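Local coordinates for FAD linked oxidase-like protein (Myceliophthora thermophila, PDB 5L6G) that oxidises the C1 hydroxyl of xylooligosaccharides and related sugars to lactones with a bicovalently bound FAD, reducing molecular oxygen to hydrogen peroxide, at residues I126-P131 / V220-F225; Y116-D121 / T140-E145; D181-A186 / D205-L210. All blocks are in the same frame, centred on the assembly; numbering follows the deposited sequence.

Contact 1 of 3, residues I126-P131 / V220-F225. With FAD (flavin-adenine dinucleotide), chain D; NAG (2-acetamido-2-deoxy-beta-D-glucopyranose), chain B.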
loop_
_atom_site.group_PDB
_atom_site.type_symbol
_atom_site.label_atom_id
_atom_site.label_comp_id
_atom_site.label_asym_id
_atom_site.label_seq_id
_atom_site.Cartn_x
_atom_site.Cartn_y
_atom_site.Cartn_z
ATOM N N ILE A 126 -9.050 17.076 12.361
ATOM C CA ILE A 126 -8.159 16.944 11.214
ATOM C C ILE A 126 -6.747 16.738 11.743
ATOM O O ILE A 126 -6.285 17.503 12.598
ATOM C CB ILE A 126 -8.146 18.212 10.324
ATOM C CG1 ILE A 126 -9.547 18.545 9.816
ATOM C CG2 ILE A 126 -7.177 18.037 9.155
ATOM C CD1 ILE A 126 -10.139 17.552 8.857
ATOM N N ALA A 127 -6.064 15.716 11.242
ATOM C CA ALA A 127 -4.704 15.442 11.657
ATOM C C ALA A 127 -3.735 15.989 10.637
ATOM O O ALA A 127 -3.856 15.691 9.447
ATOM C CB ALA A 127 -4.473 13.950 11.806
ATOM N N THR A 128 -2.766 16.761 11.105
ATOM C CA THR A 128 -1.671 17.191 10.253
ATOM C C THR A 128 -0.500 16.226 10.437
ATOM O O THR A 128 0.045 16.077 11.536
ATOM C CB THR A 128 -1.278 18.649 10.538
ATOM O OG1 THR A 128 -2.434 19.471 10.363
ATOM C CG2 THR A 128 -0.178 19.120 9.592
ATOM N N VAL A 129 -0.108 15.588 9.346
ATOM C CA VAL A 129 0.795 14.462 9.427
ATOM C C VAL A 129 1.996 14.712 8.539
ATOM O O VAL A 129 1.860 14.875 7.336
ATOM C CB VAL A 129 0.097 13.185 8.959
ATOM C CG1 VAL A 129 1.066 12.011 8.997
ATOM C CG2 VAL A 129 -1.158 12.943 9.798
ATOM N N GLN A 130 3.162 14.728 9.146
ATOM C CA GLN A 130 4.390 14.851 8.400
ATOM C C GLN A 130 4.645 13.586 7.597
ATOM O O GLN A 130 4.239 12.484 7.978
ATOM C CB GLN A 130 5.539 15.153 9.336
ATOM C CG GLN A 130 5.452 16.552 9.912
ATOM C CD GLN A 130 6.737 16.990 10.520
ATOM O OE1 GLN A 130 7.242 16.359 11.445
ATOM N NE2 GLN A 130 7.285 18.100 10.014
ATOM N N PRO A 131 5.339 13.737 6.472
ATOM C CA PRO A 131 5.309 12.699 5.469
ATOM C C PRO A 131 6.156 11.476 5.775
ATOM O O PRO A 131 6.042 10.492 5.071
ATOM C CB PRO A 131 5.849 13.420 4.232
ATOM C CG PRO A 131 6.787 14.414 4.784
ATOM C CD PRO A 131 6.080 14.917 6.018
ATOM N N VAL A 220 5.259 15.141 -1.359
ATOM C CA VAL A 220 4.297 15.638 -0.378
ATOM C C VAL A 220 5.066 15.932 0.906
ATOM O O VAL A 220 5.748 15.058 1.447
ATOM C CB VAL A 220 3.189 14.614 -0.126
ATOM C CG1 VAL A 220 2.286 15.081 0.996
ATOM C CG2 VAL A 220 2.384 14.408 -1.387
ATOM N N ALA A 221 4.992 17.181 1.346
ATOM C CA ALA A 221 5.719 17.648 2.519
ATOM C C ALA A 221 4.858 17.708 3.760
ATOM O O ALA A 221 5.385 17.792 4.863
ATOM C CB ALA A 221 6.330 19.022 2.247
ATOM N N SER A 222 3.542 17.674 3.592
ATOM C CA SER A 222 2.635 17.615 4.713
ATOM C C SER A 222 1.329 17.077 4.196
ATOM O O SER A 222 0.925 17.420 3.076
ATOM C CB SER A 222 2.424 18.987 5.343
ATOM O OG SER A 222 1.621 18.872 6.513
ATOM N N PHE A 223 0.712 16.192 4.988
ATOM C CA PHE A 223 -0.637 15.691 4.746
ATOM C C PHE A 223 -1.585 16.259 5.784
ATOM O O PHE A 223 -1.202 16.434 6.931
ATOM C CB PHE A 223 -0.708 14.159 4.937
ATOM C CG PHE A 223 0.022 13.370 3.907
ATOM C CD1 PHE A 223 1.369 13.099 4.054
ATOM C CD2 PHE A 223 -0.630 12.889 2.781
ATOM C CE1 PHE A 223 2.045 12.359 3.103
ATOM C CE2 PHE A 223 0.044 12.143 1.825
ATOM C CZ PHE A 223 1.386 11.873 1.979
ATOM N N ARG A 224 -2.833 16.505 5.392
ATOM C CA ARG A 224 -3.924 16.622 6.364
ATOM C C ARG A 224 -4.869 15.487 6.118
ATOM O O ARG A 224 -5.275 15.236 4.975
ATOM C CB ARG A 224 -4.723 17.919 6.248
ATOM C CG ARG A 224 -4.303 18.995 7.211
ATOM C CD ARG A 224 -2.991 19.572 6.789
ATOM N NE ARG A 224 -2.975 19.820 5.355
ATOM C CZ ARG A 224 -1.886 20.159 4.664
ATOM N NH1 ARG A 224 -0.717 20.350 5.291
ATOM N NH2 ARG A 224 -1.996 20.355 3.347
ATOM N N PHE A 225 -5.222 14.805 7.194
ATOM C CA PHE A 225 -6.120 13.686 7.126
ATOM C C PHE A 225 -7.352 14.006 7.943
ATOM O O PHE A 225 -7.248 14.444 9.086
ATOM C CB PHE A 225 -5.454 12.438 7.714
ATOM C CG PHE A 225 -4.494 11.754 6.778
ATOM C CD1 PHE A 225 -4.939 10.778 5.895
ATOM C CD2 PHE A 225 -3.160 12.060 6.805
ATOM C CE1 PHE A 225 -4.056 10.135 5.033
ATOM C CE2 PHE A 225 -2.273 11.437 5.950
ATOM C CZ PHE A 225 -2.719 10.468 5.061
HETATM P PA FAD D . 8.595 4.151 0.420
HETATM O O1A FAD D . 9.260 5.184 1.299
HETATM O O2A FAD D . 9.467 3.052 -0.099
HETATM O O5B FAD D . 7.761 4.857 -0.710
HETATM C C5B FAD D . 6.984 4.152 -1.682
HETATM C C4B FAD D . 6.755 5.032 -2.891
HETATM O O4B FAD D . 6.057 6.213 -2.489
HETATM C C3B FAD D . 8.052 5.499 -3.533
HETATM O O3B FAD D . 7.848 5.676 -4.919
HETATM C C2B FAD D . 8.289 6.843 -2.894
HETATM O O2B FAD D . 9.149 7.690 -3.647
HETATM C C1B FAD D . 6.874 7.358 -2.761
HETATM N N9A FAD D . 6.780 8.325 -1.665
HETATM C C8A FAD D . 7.112 8.164 -0.387
HETATM N N7A FAD D . 6.896 9.303 0.313
HETATM C C5A FAD D . 6.403 10.176 -0.565
HETATM C C6A FAD D . 5.990 11.576 -0.496
HETATM N N6A FAD D . 6.056 12.175 0.708
HETATM N N1A FAD D . 5.577 12.162 -1.639
HETATM C C2A FAD D . 5.509 11.528 -2.813
HETATM N N3A FAD D . 5.880 10.220 -2.947
HETATM C C4A FAD D . 6.326 9.536 -1.858
HETATM N N1 FAD D . -0.052 -1.988 1.875
HETATM C C2 FAD D . -1.412 -2.029 2.036
HETATM O O2 FAD D . -2.148 -1.482 1.169
HETATM N N3 FAD D . -1.965 -2.613 3.128
HETATM C C4 FAD D . -1.223 -3.175 4.112
HETATM O O4 FAD D . -1.723 -3.724 5.133
HETATM C C4X FAD D . 0.252 -3.177 4.004
HETATM N N5 FAD D . 1.079 -3.723 4.943
HETATM C C5X FAD D . 2.460 -3.691 4.843
HETATM C C6 FAD D . 3.300 -4.228 5.827
HETATM C C7 FAD D . 4.694 -4.182 5.661
HETATM C C7M FAD D . 5.561 -4.792 6.735
HETATM C C8 FAD D . 5.311 -3.514 4.463
HETATM C C8M FAD D . 6.821 -3.384 4.296
HETATM C C9 FAD D . 4.456 -2.976 3.508
HETATM C C9A FAD D . 3.057 -3.050 3.637
HETATM N N10 FAD D . 2.174 -2.522 2.657
HETATM C C10 FAD D . 0.784 -2.551 2.787
HETATM C "C1'" FAD D . 2.666 -1.885 1.441
HETATM C "C2'" FAD D . 2.820 -0.405 1.592
HETATM O "O2'" FAD D . 1.514 0.169 1.487
HETATM C "C3'" FAD D . 3.654 0.056 0.409
HETATM O "O3'" FAD D . 4.919 -0.616 0.378
HETATM C "C4'" FAD D . 3.868 1.567 0.529
HETATM O "O4'" FAD D . 3.982 2.123 -0.789
HETATM C "C5'" FAD D . 5.090 1.838 1.370
HETATM O "O5'" FAD D . 5.087 3.204 1.791
HETATM P P FAD D . 6.432 3.778 2.385
HETATM O O1P FAD D . 6.335 5.257 2.591
HETATM O O2P FAD D . 6.862 2.955 3.556
HETATM O O3P FAD D . 7.476 3.349 1.249
HETATM C C1 NAG B . 7.932 17.819 16.032
HETATM C C2 NAG B . 9.048 18.696 15.516
HETATM C C3 NAG B . 10.044 19.097 16.596
HETATM C C4 NAG B . 9.349 19.526 17.878
HETATM C C5 NAG B . 8.283 18.525 18.300
HETATM C C6 NAG B . 7.453 19.127 19.438
HETATM C C7 NAG B . 9.589 18.253 13.163
HETATM C C8 NAG B . 10.384 17.420 12.207
HETATM N N2 NAG B . 9.731 17.977 14.454
HETATM O O3 NAG B . 10.788 20.165 16.058
HETATM O O4 NAG B . 10.272 19.592 18.953
HETATM O O5 NAG B . 7.389 18.244 17.253
HETATM O O6 NAG B . 6.273 18.379 19.630
HETATM O O7 NAG B . 8.878 19.144 12.710
HETATM O O HOH W 1 5.718 18.893 7.285
#
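Ala127 and Val129 each make two backbone hydrogen bonds, to Phe225 and Phe223 respectively. Strand 127-129 and strand 220-225 thus run antiparallel, at 158°. The bond from Val129 N to Phe223 O is 2.8 Å and nearly straight. Thr128 and Arg224 form the non-hydrogen-bonded pair between them.

Ala127, Val129, Phe223 and Phe225 share one face of the sheet. There Val129 CG2 meets Phe225 CD2 obliquely at 3.7 Å. The Phe223 ring has Val129 O in its plane at the edge, and Val220 CG1 lies over one face, offset toward the edge of the ring. Pro131 CB packs 4.1 Å from Phe223 CE1.

On the face of Thr128, Arg224 bends at chi2 and chi3 (73° and 45°). This lays its methylenes beside Thr128, with Arg224 CD 3.6 Å from Thr128 OG1. Ile126 CG2 comes equally near Arg224 CG. Arg224 NE is hydrogen-bonded to Ser185 OG, and NH2 forms a salt bridge with Asp187.

At the far end Pro131 CB sits 3.2 Å from Val220 O. Val220 O accepts a hydrogen bond from FAD N6A at 3.0 Å, and Val220 N donates to FAD N1A at 3.0 Å. The pairing ends in the adenine-binding part of a PCMH-type FAD domain.

Contact 2 of 3, residues Y116-D121 / T140-E145. With NAG (2-acetamido-2-deoxy-beta-D-glucopyranose), chain B.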
loop_
_atom_site.group_PDB
_atom_site.type_symbol
_atom_site.label_atom_id
_atom_site.label_comp_id
_atom_site.label_asym_id
_atom_site.label_seq_id
_atom_site.Cartn_x
_atom_site.Cartn_y
_atom_site.Cartn_z
ATOM N N TYR A 116 8.127 13.224 11.274
ATOM C CA TYR A 116 7.089 12.258 11.618
ATOM C C TYR A 116 6.049 12.809 12.581
ATOM O O TYR A 116 5.309 12.043 13.189
ATOM C CB TYR A 116 7.719 11.004 12.219
ATOM C CG TYR A 116 8.577 11.260 13.445
ATOM C CD1 TYR A 116 7.999 11.467 14.709
ATOM C CD2 TYR A 116 9.962 11.288 13.350
ATOM C CE1 TYR A 116 8.782 11.708 15.827
ATOM C CE2 TYR A 116 10.759 11.532 14.461
ATOM C CZ TYR A 116 10.162 11.735 15.699
ATOM O OH TYR A 116 10.951 11.961 16.805
ATOM N N ASN A 117 5.981 14.125 12.730
ATOM C CA ASN A 117 5.031 14.692 13.669
ATOM C C ASN A 117 3.594 14.560 13.220
ATOM O O ASN A 117 3.280 14.683 12.041
ATOM C CB ASN A 117 5.331 16.159 13.951
ATOM C CG ASN A 117 6.467 16.339 14.924
ATOM O OD1 ASN A 117 6.969 15.382 15.523
ATOM N ND2 ASN A 117 6.878 17.570 15.092
ATOM N N VAL A 118 2.736 14.314 14.201
ATOM C CA VAL A 118 1.310 14.156 13.993
ATOM C C VAL A 118 0.631 15.123 14.965
ATOM O O VAL A 118 0.863 15.055 16.171
ATOM C CB VAL A 118 0.870 12.697 14.261
ATOM C CG1 VAL A 118 -0.641 12.563 14.189
ATOM C CG2 VAL A 118 1.522 11.744 13.253
ATOM N N THR A 119 -0.160 16.039 14.421
ATOM C CA THR A 119 -0.920 17.020 15.199
ATOM C C THR A 119 -2.377 16.738 14.928
ATOM O O THR A 119 -2.767 16.589 13.781
ATOM C CB THR A 119 -0.626 18.465 14.747
ATOM O OG1 THR A 119 0.744 18.761 14.970
ATOM C CG2 THR A 119 -1.464 19.458 15.507
ATOM N N LEU A 120 -3.180 16.669 15.983
ATOM C CA LEU A 120 -4.604 16.470 15.829
ATOM C C LEU A 120 -5.325 17.688 16.360
ATOM O O LEU A 120 -5.124 18.083 17.499
ATOM C CB LEU A 120 -5.030 15.205 16.572
ATOM C CG LEU A 120 -6.510 14.819 16.535
ATOM C CD1 LEU A 120 -7.007 14.645 15.111
ATOM C CD2 LEU A 120 -6.700 13.550 17.348
ATOM N N ASP A 121 -6.140 18.303 15.510
ATOM C CA ASP A 121 -6.977 19.419 15.919
ATOM C C ASP A 121 -8.144 18.884 16.758
ATOM O O ASP A 121 -8.908 18.032 16.285
ATOM C CB ASP A 121 -7.491 20.152 14.680
ATOM C CG ASP A 121 -8.140 21.493 15.012
ATOM O OD1 ASP A 121 -9.208 21.510 15.642
ATOM O OD2 ASP A 121 -7.569 22.529 14.641
ATOM N N THR A 140 -1.282 5.597 16.899
ATOM C CA THR A 140 -1.106 5.812 18.339
ATOM C C THR A 140 -1.483 7.228 18.752
ATOM O O THR A 140 -2.261 7.448 19.707
ATOM C CB THR A 140 0.352 5.519 18.741
ATOM O OG1 THR A 140 0.634 4.140 18.456
ATOM C CG2 THR A 140 0.594 5.819 20.222
ATOM N N VAL A 141 -0.940 8.189 18.028
ATOM C CA VAL A 141 -1.196 9.585 18.348
ATOM C C VAL A 141 -2.681 9.900 18.228
ATOM O O VAL A 141 -3.253 10.511 19.136
ATOM C CB VAL A 141 -0.380 10.551 17.477
ATOM C CG1 VAL A 141 -0.799 11.992 17.773
ATOM C CG2 VAL A 141 1.111 10.387 17.751
ATOM N N LEU A 142 -3.310 9.481 17.128
ATOM C CA LEU A 142 -4.690 9.858 16.888
ATOM C C LEU A 142 -5.583 9.279 17.962
ATOM O O LEU A 142 -6.490 9.949 18.442
ATOM C CB LEU A 142 -5.179 9.409 15.515
ATOM C CG LEU A 142 -4.477 9.997 14.287
ATOM C CD1 LEU A 142 -5.142 9.506 13.018
ATOM C CD2 LEU A 142 -4.400 11.514 14.312
ATOM N N TYR A 143 -5.315 8.028 18.324
ATOM C CA TYR A 143 -6.109 7.360 19.328
ATOM C C TYR A 143 -5.832 7.929 20.731
ATOM O O TYR A 143 -6.762 8.248 21.458
ATOM C CB TYR A 143 -5.909 5.849 19.303
ATOM C CG TYR A 143 -6.849 5.185 20.281
ATOM C CD1 TYR A 143 -8.202 5.045 19.982
ATOM C CD2 TYR A 143 -6.407 4.781 21.525
ATOM C CE1 TYR A 143 -9.089 4.491 20.899
ATOM C CE2 TYR A 143 -7.286 4.232 22.453
ATOM C CZ TYR A 143 -8.621 4.071 22.124
ATOM O OH TYR A 143 -9.475 3.508 23.045
ATOM N N GLU A 144 -4.563 8.042 21.105
ATOM C CA GLU A 144 -4.215 8.536 22.426
ATOM C C GLU A 144 -4.721 9.957 22.661
ATOM O O GLU A 144 -5.152 10.284 23.765
ATOM C CB GLU A 144 -2.702 8.425 22.692
ATOM C CG GLU A 144 -2.290 6.984 22.985
ATOM C CD GLU A 144 -0.835 6.786 23.404
ATOM O OE1 GLU A 144 -0.113 7.765 23.650
ATOM O OE2 GLU A 144 -0.409 5.609 23.478
ATOM N N GLU A 145 -4.705 10.793 21.631
ATOM C CA GLU A 145 -5.066 12.192 21.824
ATOM C C GLU A 145 -6.561 12.453 21.786
ATOM O O GLU A 145 -7.061 13.271 22.552
ATOM C CB GLU A 145 -4.356 13.070 20.811
ATOM C CG GLU A 145 -2.845 13.015 20.989
ATOM C CD GLU A 145 -2.130 14.204 20.407
ATOM O OE1 GLU A 145 -2.768 14.997 19.691
ATOM O OE2 GLU A 145 -0.915 14.340 20.659
HETATM C C1 NAG B . 7.932 17.819 16.032
HETATM C C2 NAG B . 9.048 18.696 15.516
HETATM C C3 NAG B . 10.044 19.097 16.596
HETATM C C4 NAG B . 9.349 19.526 17.878
HETATM C C5 NAG B . 8.283 18.525 18.300
HETATM C C6 NAG B . 7.453 19.127 19.438
HETATM C C7 NAG B . 9.589 18.253 13.163
HETATM C C8 NAG B . 10.384 17.420 12.207
HETATM N N2 NAG B . 9.731 17.977 14.454
HETATM O O3 NAG B . 10.788 20.165 16.058
HETATM O O4 NAG B . 10.272 19.592 18.953
HETATM O O5 NAG B . 7.389 18.244 17.253
HETATM O O6 NAG B . 6.273 18.379 19.630
HETATM O O7 NAG B . 8.878 19.144 12.710
HETATM O O HOH W 2 0.918 15.114 18.877
HETATM O O HOH W 3 -2.094 17.336 18.480
#
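Val118 and Leu120 of strand 118-120 pack against Val141 and Leu142 of helix 135-146. This is a helix lying on an antiparallel sheet in the PCMH-type FAD domain. Strand 118-120 pairs with strand 127-129, and the helix follows next in the chain. The strand and helix segments run in roughly the same direction, with axes 8.6 Å apart and inclined at 30°.

The apolar contacts come first. Val118 CG1 stands anti to its backbone N (chi1 174°), which carries it to Val141 CG1 at 3.6 Å. The two valines lie alongside, pointing oppositely. The same Val118 CG1 also touches Leu142 CD2, at 3.9 Å, so it meets two helix side chains. Leu120 and Leu142 stand roughly perpendicular, with Leu120 CD1 4.2 Å from Leu142 CD2. The other Leu120 methyl, CD2, rests 3.8 Å from the backbone O of Leu142. Leu142 also touches Phe150.

The polar contacts run through two waters. The extended Glu145 chain brings its carboxylate to the waters beside the strand, and each oxygen accepts a hydrogen bond from a different one. One water lies 2.7 Å from both Glu145 OE2 and Val118 O, and donates to each. The other donates to Glu145 OE1 and accepts from Leu120 N, 2.8 Å away. Two strand backbone groups are thereby tied to one side chain of the helix.

Just before the strand, the loop residue Asn117 carries an N-linked glycan: its ND2 is bonded to C1 of the N-acetylglucosamine at 1.4 Å.

Contact 3 of 3, residues D181-A186 / D205-L210. With XYP (beta-D-xylopyranose), chain J.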
loop_
_atom_site.group_PDB
_atom_site.type_symbol
_atom_site.label_atom_id
_atom_site.label_comp_id
_atom_site.label_asym_id
_atom_site.label_seq_id
_atom_site.Cartn_x
_atom_site.Cartn_y
_atom_site.Cartn_z
ATOM N N ASP A 181 -8.283 7.783 0.850
ATOM C CA ASP A 181 -9.605 8.391 1.005
ATOM C C ASP A 181 -9.745 9.322 2.186
ATOM O O ASP A 181 -10.742 10.046 2.307
ATOM C CB ASP A 181 -10.655 7.288 1.096
ATOM C CG ASP A 181 -10.720 6.467 -0.170
ATOM O OD1 ASP A 181 -10.582 7.084 -1.247
ATOM O OD2 ASP A 181 -10.900 5.232 -0.093
ATOM N N TRP A 182 -8.764 9.307 3.079
ATOM C CA TRP A 182 -8.822 10.166 4.260
ATOM C C TRP A 182 -7.962 11.413 4.095
ATOM O O TRP A 182 -7.988 12.308 4.943
ATOM C CB TRP A 182 -8.477 9.338 5.496
ATOM C CG TRP A 182 -9.548 8.400 5.675
ATOM C CD1 TRP A 182 -9.669 7.191 5.094
ATOM C CD2 TRP A 182 -10.757 8.634 6.388
ATOM N NE1 TRP A 182 -10.876 6.634 5.409
ATOM C CE2 TRP A 182 -11.562 7.499 6.217
ATOM C CE3 TRP A 182 -11.237 9.700 7.164
ATOM C CZ2 TRP A 182 -12.808 7.377 6.808
ATOM C CZ3 TRP A 182 -12.475 9.577 7.745
ATOM C CH2 TRP A 182 -13.251 8.428 7.562
ATOM N N ILE A 183 -7.248 11.505 2.978
ATOM C CA ILE A 183 -6.494 12.710 2.693
ATOM C C ILE A 183 -7.478 13.829 2.353
ATOM O O ILE A 183 -8.323 13.681 1.459
ATOM C CB ILE A 183 -5.504 12.529 1.532
ATOM C CG1 ILE A 183 -4.486 11.438 1.869
ATOM C CG2 ILE A 183 -4.822 13.863 1.247
ATOM C CD1 ILE A 183 -3.583 11.060 0.704
ATOM N N THR A 184 -7.387 14.941 3.074
ATOM C CA THR A 184 -8.200 16.114 2.745
ATOM C C THR A 184 -7.377 17.205 2.048
ATOM O O THR A 184 -7.925 17.997 1.286
ATOM C CB THR A 184 -8.937 16.678 3.980
ATOM O OG1 THR A 184 -9.846 17.701 3.565
ATOM C CG2 THR A 184 -7.982 17.262 4.971
ATOM N N SER A 185 -6.081 17.259 2.322
ATOM C CA SER A 185 -5.193 18.153 1.591
ATOM C C SER A 185 -3.741 17.718 1.756
ATOM O O SER A 185 -3.404 16.941 2.647
ATOM C CB SER A 185 -5.378 19.614 2.031
ATOM O OG SER A 185 -4.859 19.829 3.333
ATOM N N ALA A 186 -2.886 18.233 0.887
ATOM C CA ALA A 186 -1.468 17.927 0.935
ATOM C C ALA A 186 -0.696 19.144 0.463
ATOM O O ALA A 186 -1.114 19.801 -0.489
ATOM C CB ALA A 186 -1.142 16.752 0.035
ATOM N N ASP A 205 -6.546 18.974 -10.195
ATOM C CA ASP A 205 -5.880 17.946 -11.014
ATOM C C ASP A 205 -4.774 17.229 -10.239
ATOM O O ASP A 205 -4.642 16.011 -10.317
ATOM C CB ASP A 205 -5.276 18.526 -12.281
ATOM C CG ASP A 205 -6.310 18.924 -13.301
ATOM O OD1 ASP A 205 -7.449 18.399 -13.284
ATOM O OD2 ASP A 205 -5.976 19.803 -14.131
ATOM N N LEU A 206 -3.968 17.998 -9.516
ATOM C CA LEU A 206 -2.884 17.445 -8.717
ATOM C C LEU A 206 -3.460 16.621 -7.574
ATOM O O LEU A 206 -2.961 15.544 -7.272
ATOM C CB LEU A 206 -1.991 18.569 -8.171
ATOM C CG LEU A 206 -0.950 18.160 -7.124
ATOM C CD1 LEU A 206 -0.056 17.049 -7.647
ATOM C CD2 LEU A 206 -0.117 19.359 -6.712
ATOM N N PHE A 207 -4.517 17.122 -6.948
ATOM C CA PHE A 207 -5.158 16.388 -5.867
ATOM C C PHE A 207 -5.649 15.041 -6.385
ATOM O O PHE A 207 -5.439 14.005 -5.760
ATOM C CB PHE A 207 -6.312 17.193 -5.294
ATOM C CG PHE A 207 -6.758 16.714 -3.952
ATOM C CD1 PHE A 207 -5.835 16.559 -2.929
ATOM C CD2 PHE A 207 -8.075 16.429 -3.706
ATOM C CE1 PHE A 207 -6.230 16.121 -1.675
ATOM C CE2 PHE A 207 -8.484 15.994 -2.448
ATOM C CZ PHE A 207 -7.551 15.843 -1.437
ATOM N N TRP A 208 -6.268 15.062 -7.558
ATOM C CA TRP A 208 -6.678 13.831 -8.239
ATOM C C TRP A 208 -5.467 12.926 -8.492
ATOM O O TRP A 208 -5.480 11.760 -8.105
ATOM C CB TRP A 208 -7.414 14.175 -9.548
ATOM C CG TRP A 208 -7.900 12.976 -10.317
ATOM C CD1 TRP A 208 -9.102 12.363 -10.201
ATOM C CD2 TRP A 208 -7.177 12.256 -11.324
ATOM N NE1 TRP A 208 -9.184 11.303 -11.076
ATOM C CE2 TRP A 208 -8.006 11.213 -11.768
ATOM C CE3 TRP A 208 -5.906 12.392 -11.887
ATOM C CZ2 TRP A 208 -7.611 10.319 -12.750
ATOM C CZ3 TRP A 208 -5.517 11.510 -12.866
ATOM C CH2 TRP A 208 -6.359 10.481 -13.283
ATOM N N ALA A 209 -4.404 13.459 -9.096
ATOM C CA ALA A 209 -3.232 12.633 -9.421
ATOM C C ALA A 209 -2.538 12.065 -8.169
ATOM O O ALA A 209 -2.144 10.894 -8.145
ATOM C CB ALA A 209 -2.242 13.399 -10.287
ATOM N N LEU A 210 -2.436 12.867 -7.112
ATOM C CA LEU A 210 -1.831 12.413 -5.863
ATOM C C LEU A 210 -2.517 11.207 -5.264
ATOM O O LEU A 210 -1.860 10.360 -4.641
ATOM C CB LEU A 210 -1.874 13.503 -4.788
ATOM C CG LEU A 210 -0.967 14.709 -4.967
ATOM C CD1 LEU A 210 -1.233 15.698 -3.838
ATOM C CD2 LEU A 210 0.492 14.287 -5.009
HETATM O O1 XYP J . -16.748 6.131 4.296
HETATM C C1 XYP J . -16.113 7.152 3.516
HETATM C C2 XYP J . -15.970 8.427 4.347
HETATM C C3 XYP J . -15.138 9.482 3.619
HETATM C C4 XYP J . -13.863 8.861 3.049
HETATM C C5 XYP J . -14.176 7.603 2.243
HETATM O O2 XYP J . -17.283 8.928 4.623
HETATM O O3 XYP J . -14.798 10.571 4.499
HETATM O O4 XYP J . -13.200 9.824 2.224
HETATM O O5 XYP J . -14.837 6.670 3.086
#
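Phe207 on helix 205-210 puts its ring against the backbone of Ile183, Thr184 and Ser185. The strand and helix axes are 9.7 Å apart at 120°.

Phe207 CB does not itself touch the strand segment. CG is anti to the backbone N (chi1 -163°), and this torsion brings the ring end up to the strand. Phe207 CE1 lies 4.0 Å from Ile183 CG2, 4.0 Å from Ser185 CA and 3.9 Å from Thr184 O. The Ile183 and Phe207 side chains overlap head to tail. CZ is the tip. It meets Thr184 O at 3.5 Å, obliquely to the ring, so CE1 and CZ both approach this carbonyl. CZ also lies 3.7 Å from Ile183 O, which is near the ring plane at its edge.

Thr184 and Ser185 together stand opposite the single residue Arg224, a classic beta bulge. One helical turn on from Phe207, Leu210 CD1 touches Ala186 CB at 4.0 Å. Apolar contact is limited to Ile183 with Phe207 and Ala186 with Leu210; the rest is ring against main chain.

At the start of the strand segment a xylose lies over one face of the Trp182 ring. Its O4 donates to Asp181 O, in a very short contact of 2.5 Å.

Helix 204-213 also leans on strand 195-199, the hairpin partner of strand 183-189, through Leu206 and Leu210 on Ala198. Helix 470-480 borders it through Leu206 and Trp208, while strand 183-189 also pairs with strand 219-229.

All three contacts involve one antiparallel sheet in the FAD domain. Contact 1 is central, with its centre 11 Å from each of the others; the centres of contacts 2 and 3 are 20 Å apart. Contact 1 joins contact 2 through Thr128 N and Thr119 O, 2.7 Å apart, and by Ala127 CB against Leu142 CD2. It joins contact 3 through Arg224 NE and Ser185 OG, at 2.8 Å. Only contact 1 bonds to FAD, at the adenine. In contact 3 the Leu210 side chain is about 6 Å from FAD, and in contact 2 the Val118 side chain is about 13 Å away. The flavin itself is fastened by His94 and Cys155.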